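Local coordinates for protein PsaK (Dunaliella salina, PDB 6SL5) that binds chlorophyll a and beta-carotene as a small membrane subunit, probably at the periphery of the photosystem I core, at residues 5-10 / 74-78. Residues are numbered along the deposited sequence; the frame is centred on the assembly and turned at random.
Sequences SVRAIM and EWLAQ. With CLA (chlorophyll a), chain B.
Val-6 and Trp-75 mark the nearest backbone approach, CA to CA 7.0 Å, where the short axes of 6-10 and 74-78, on helices 6-22 and 57-81, pass 11.2 Å apart at closest, with N-to-C directions 133° apart, nearer antiparallel than parallel. That spacing is bridged mainly by the indole of Trp-75, which is inserted between two residues of the first helix turn. Val-6 CA lies over one face, 3.9 Å from the centroid of the six-membered ring, while Ile-9 CD1 lies over the opposite face, offset toward the rim, 4.2 Å from the same centroid; both are CH-pi contacts, about 20° off the ring normal. Ile-9 CG1 and CG2 rest on Trp-75 CZ2. With CG anti to the carbonyl carbon (chi1 -84°), the Trp-75 ring reaches across to the other helix. Such packing between the two long helices of a PsaG/PsaK-family subunit joins the start of the first to the C-terminal part of the second. At the indole edge, Met-10 makes a Met-aromatic contact, its SD 5.1 Å from the centroid of the five-membered ring, and its CE touches Trp-75 CD1 at 3.4 Å. The same side chain also lines a chlorophyll a pocket: Met-10 CB is 3.3 Å from OBD of the pigment. With an alanine at Trp-75, the space between Val-6 and Ile-9 would probably be left unfilled and the Met-10 thioether without its aromatic partner. Beyond the ring, Ile-9 CD1 packs by van der Waals contact against Glu-74 OE1 (3.4 Å), and Glu-74 also touches a second chlorophyll a.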
ATOM      1  N   SER K   5      -3.881 -70.133  37.978  1.00  0.00           N
ATOM      2  CA  SER K   5      -4.640 -69.778  36.750  1.00  0.00           C
ATOM      3  C   SER K   5      -3.763 -68.879  35.873  1.00  0.00           C
ATOM      4  O   SER K   5      -3.271 -69.362  34.837  1.00  0.00           O
ATOM      5  CB  SER K   5      -5.954 -69.120  37.081  1.00  0.00           C
ATOM      6  OG  SER K   5      -6.733 -68.936  35.907  1.00  0.00           O
ATOM      7  N   VAL K   6      -3.592 -67.619  36.287  1.00  0.00           N
ATOM      8  CA  VAL K   6      -2.728 -66.636  35.568  1.00  0.00           C
ATOM      9  C   VAL K   6      -1.270 -67.111  35.627  1.00  0.00           C
ATOM     10  O   VAL K   6      -0.526 -66.838  34.685  1.00  0.00           O
ATOM     11  CB  VAL K   6      -2.891 -65.200  36.105  1.00  0.00           C
ATOM     12  CG1 VAL K   6      -4.266 -64.632  35.780  1.00  0.00           C
ATOM     13  CG2 VAL K   6      -2.613 -65.117  37.598  1.00  0.00           C
ATOM     14  N   ARG K   7      -0.864 -67.717  36.743  1.00  0.00           N
ATOM     15  CA  ARG K   7       0.527 -68.218  36.922  1.00  0.00           C
ATOM     16  C   ARG K   7       0.846 -69.311  35.893  1.00  0.00           C
ATOM     17  O   ARG K   7       1.988 -69.322  35.393  1.00  0.00           O
ATOM     18  CB  ARG K   7       0.710 -68.761  38.342  1.00  0.00           C
ATOM     19  CG  ARG K   7       1.029 -67.694  39.380  1.00  0.00           C
ATOM     20  CD  ARG K   7      -0.106 -66.712  39.596  1.00  0.00           C
ATOM     21  NE  ARG K   7       0.205 -65.749  40.642  1.00  0.00           N
ATOM     22  CZ  ARG K   7      -0.673 -64.909  41.177  1.00  0.00           C
ATOM     23  NH1 ARG K   7      -1.929 -64.912  40.766  1.00  0.00           N
ATOM     24  NH2 ARG K   7      -0.293 -64.071  42.124  1.00  0.00           N
ATOM     25  N   ALA K   8      -0.133 -70.154  35.551  1.00  0.00           N
ATOM     26  CA  ALA K   8       0.114 -71.326  34.674  1.00  0.00           C
ATOM     27  C   ALA K   8       0.671 -70.955  33.290  1.00  0.00           C
ATOM     28  O   ALA K   8       1.671 -71.590  32.904  1.00  0.00           O
ATOM     29  CB  ALA K   8      -1.155 -72.134  34.548  1.00  0.00           C
ATOM     30  N   ILE K   9       0.114 -69.971  32.574  1.00  0.00           N
ATOM     31  CA  ILE K   9       0.736 -69.685  31.242  1.00  0.00           C
ATOM     32  C   ILE K   9       1.607 -68.420  31.289  1.00  0.00           C
ATOM     33  O   ILE K   9       2.241 -68.116  30.261  1.00  0.00           O
ATOM     34  CB  ILE K   9      -0.242 -69.732  30.045  1.00  0.00           C
ATOM     35  CG1 ILE K   9      -0.426 -68.373  29.363  1.00  0.00           C
ATOM     36  CG2 ILE K   9      -1.555 -70.414  30.407  1.00  0.00           C
ATOM     37  CD1 ILE K   9      -1.555 -68.337  28.360  1.00  0.00           C
ATOM     38  N   MET K  10       1.631 -67.706  32.420  1.00  0.00           N
ATOM     39  CA  MET K  10       2.565 -66.553  32.524  1.00  0.00           C
ATOM     40  C   MET K  10       3.940 -67.216  32.512  1.00  0.00           C
ATOM     41  O   MET K  10       4.852 -66.732  31.815  1.00  0.00           O
ATOM     42  CB  MET K  10       2.394 -65.806  33.849  1.00  0.00           C
ATOM     43  CG  MET K  10       3.274 -64.580  33.971  1.00  0.00           C
ATOM     44  SD  MET K  10       2.836 -63.285  32.790  1.00  0.00           S
ATOM     45  CE  MET K  10       1.341 -62.653  33.547  1.00  0.00           C
ATOM     46  N   GLU K  74      -1.969 -61.481  26.371  1.00 32.34           N
ATOM     47  CA  GLU K  74      -2.797 -62.708  26.230  1.00 32.34           C
ATOM     48  C   GLU K  74      -3.729 -62.855  27.436  1.00 32.34           C
ATOM     49  O   GLU K  74      -4.922 -63.127  27.225  1.00 32.34           O
ATOM     50  CB  GLU K  74      -1.895 -63.942  26.195  1.00 30.00           C
ATOM     51  CG  GLU K  74      -1.737 -64.551  24.816  1.00 30.00           C
ATOM     52  CD  GLU K  74      -0.731 -65.685  24.736  1.00 30.00           C
ATOM     53  OE1 GLU K  74      -0.481 -66.323  25.777  1.00 30.00           O
ATOM     54  OE2 GLU K  74      -0.198 -65.921  23.634  1.00 30.00           O
ATOM     55  N   TRP K  75      -3.207 -62.642  28.647  1.00 35.81           N
ATOM     56  CA  TRP K  75      -4.015 -62.836  29.881  1.00 35.81           C
ATOM     57  C   TRP K  75      -5.193 -61.861  29.975  1.00 35.81           C
ATOM     58  O   TRP K  75      -6.317 -62.335  30.210  1.00 35.81           O
ATOM     59  CB  TRP K  75      -3.114 -62.715  31.113  1.00 30.00           C
ATOM     60  CG  TRP K  75      -2.415 -63.993  31.449  1.00 30.00           C
ATOM     61  CD1 TRP K  75      -1.083 -64.179  31.681  1.00 30.00           C
ATOM     62  CD2 TRP K  75      -3.028 -65.286  31.569  1.00 30.00           C
ATOM     63  NE1 TRP K  75      -0.830 -65.498  31.946  1.00 30.00           N
ATOM     64  CE2 TRP K  75      -2.005 -66.201  31.886  1.00 30.00           C
ATOM     65  CE3 TRP K  75      -4.337 -65.756  31.447  1.00 30.00           C
ATOM     66  CZ2 TRP K  75      -2.264 -67.556  32.087  1.00 30.00           C
ATOM     67  CZ3 TRP K  75      -4.586 -67.097  31.631  1.00 30.00           C
ATOM     68  CH2 TRP K  75      -3.561 -67.985  31.946  1.00 30.00           C
ATOM     69  N   LEU K  76      -4.968 -60.566  29.756  1.00 35.24           N
ATOM     70  CA  LEU K  76      -6.091 -59.590  29.825  1.00 35.24           C
ATOM     71  C   LEU K  76      -7.101 -59.907  28.717  1.00 35.24           C
ATOM     72  O   LEU K  76      -8.310 -59.969  29.013  1.00 35.24           O
ATOM     73  CB  LEU K  76      -5.520 -58.184  29.639  1.00 35.24           C
ATOM     74  CG  LEU K  76      -4.182 -57.944  30.330  1.00 35.24           C
ATOM     75  CD1 LEU K  76      -3.375 -56.879  29.607  1.00 35.24           C
ATOM     76  CD2 LEU K  76      -4.377 -57.598  31.795  1.00 35.24           C
ATOM     77  N   ALA K  77      -6.602 -60.120  27.495  1.00 37.95           N
ATOM     78  CA  ALA K  77      -7.454 -60.402  26.316  1.00 37.95           C
ATOM     79  C   ALA K  77      -8.220 -61.719  26.492  1.00 37.95           C
ATOM     80  O   ALA K  77      -9.439 -61.724  26.232  1.00 37.95           O
ATOM     81  CB  ALA K  77      -6.597 -60.432  25.073  1.00 30.00           C
ATOM     82  N   GLN K  78      -7.544 -62.783  26.938  1.00 39.91           N
ATOM     83  CA  GLN K  78      -8.223 -64.103  27.072  1.00 39.91           C
ATOM     84  C   GLN K  78      -9.450 -63.985  27.984  1.00 39.91           C
ATOM     85  O   GLN K  78     -10.490 -64.584  27.648  1.00 39.91           O
ATOM     86  CB  GLN K  78      -7.250 -65.163  27.589  1.00 30.00           C
ATOM     87  CG  GLN K  78      -7.786 -66.581  27.445  1.00 30.00           C
ATOM     88  CD  GLN K  78      -6.743 -67.626  27.756  1.00 30.00           C
ATOM     89  OE1 GLN K  78      -5.794 -67.385  28.497  1.00 30.00           O
ATOM     90  NE2 GLN K  78      -6.918 -68.808  27.186  1.00 30.00           N
TER
HETATM   91 MG   CLA B1401       5.822 -59.983  37.058  1.00  0.00          MG
HETATM   92  CHA CLA B1401       5.008 -63.308  37.367  1.00  0.00           C
HETATM   93  CHB CLA B1401       9.164 -60.736  37.432  1.00  0.00           C
HETATM   94  CHC CLA B1401       6.533 -56.806  36.565  1.00  0.00           C
HETATM   95  CHD CLA B1401       2.423 -59.236  36.666  1.00  0.00           C
HETATM   96  NA  CLA B1401       6.988 -61.825  37.358  1.00  0.00           N
HETATM   97  C1A CLA B1401       6.494 -63.051  37.464  1.00  0.00           C
HETATM   98  C2A CLA B1401       7.576 -64.056  37.727  1.00  0.00           C
HETATM   99  C3A CLA B1401       8.845 -63.217  37.771  1.00  0.00           C
HETATM  100  C4A CLA B1401       8.327 -61.844  37.505  1.00  0.00           C
HETATM  101  CMA CLA B1401       9.874 -63.449  38.866  1.00  0.00           C
HETATM  102  CAA CLA B1401       7.804 -64.911  36.505  1.00  0.00           C
HETATM  103  CBA CLA B1401       8.049 -66.341  36.937  1.00  0.00           C
HETATM  104  CGA CLA B1401       6.685 -66.955  36.872  1.00  0.00           C
HETATM  105  O1A CLA B1401       6.046 -66.774  35.851  1.00  0.00           O
HETATM  106  O2A CLA B1401       6.213 -67.627  37.903  1.00  0.00           O
HETATM  107  NB  CLA B1401       7.558 -58.946  36.992  1.00  0.00           N
HETATM  108  C1B CLA B1401       8.824 -59.405  37.196  1.00  0.00           C
HETATM  109  C2B CLA B1401       9.761 -58.338  37.127  1.00  0.00           C
HETATM  110  C3B CLA B1401       8.999 -57.259  36.889  1.00  0.00           C
HETATM  111  C4B CLA B1401       7.609 -57.636  36.805  1.00  0.00           C
HETATM  112  CMB CLA B1401      11.251 -58.400  37.295  1.00  0.00           C
HETATM  113  CAB CLA B1401       9.500 -55.908  36.725  1.00  0.00           C
HETATM  114  CBB CLA B1401      10.271 -55.477  35.508  1.00  0.00           C
HETATM  115  NC  CLA B1401       4.657 -58.300  36.627  1.00  0.00           N
HETATM  116  C1C CLA B1401       5.163 -57.086  36.539  1.00  0.00           C
HETATM  117  C2C CLA B1401       4.159 -56.042  36.402  1.00  0.00           C
HETATM  118  C3C CLA B1401       2.997 -56.724  36.412  1.00  0.00           C
HETATM  119  C4C CLA B1401       3.298 -58.149  36.561  1.00  0.00           C
HETATM  120  CMC CLA B1401       4.387 -54.566  36.273  1.00  0.00           C
HETATM  121  CAC CLA B1401       1.708 -55.991  36.306  1.00  0.00           C
HETATM  122  CBC CLA B1401       0.977 -56.379  35.061  1.00  0.00           C
HETATM  123  ND  CLA B1401       4.092 -60.931  36.982  1.00  0.00           N
HETATM  124  C1D CLA B1401       2.787 -60.586  36.861  1.00  0.00           C
HETATM  125  C2D CLA B1401       1.912 -61.751  36.980  1.00  0.00           C
HETATM  126  C3D CLA B1401       2.794 -62.790  37.169  1.00  0.00           C
HETATM  127  C4D CLA B1401       4.086 -62.297  37.160  1.00  0.00           C
HETATM  128  CMD CLA B1401       0.443 -62.044  36.960  1.00  0.00           C
HETATM  129  CAD CLA B1401       2.818 -64.214  37.356  1.00  0.00           C
HETATM  130  OBD CLA B1401       1.955 -64.974  36.962  1.00  0.00           O
HETATM  131  CBD CLA B1401       4.243 -64.594  37.570  1.00  0.00           C
HETATM  132  CGD CLA B1401       4.348 -65.026  39.000  1.00  0.00           C
HETATM  133  O1D CLA B1401       4.181 -66.184  39.313  1.00  0.00           O
HETATM  134  O2D CLA B1401       4.612 -64.154  39.963  1.00  0.00           O
HETATM  135  CED CLA B1401       5.562 -64.591  40.928  1.00  0.00           C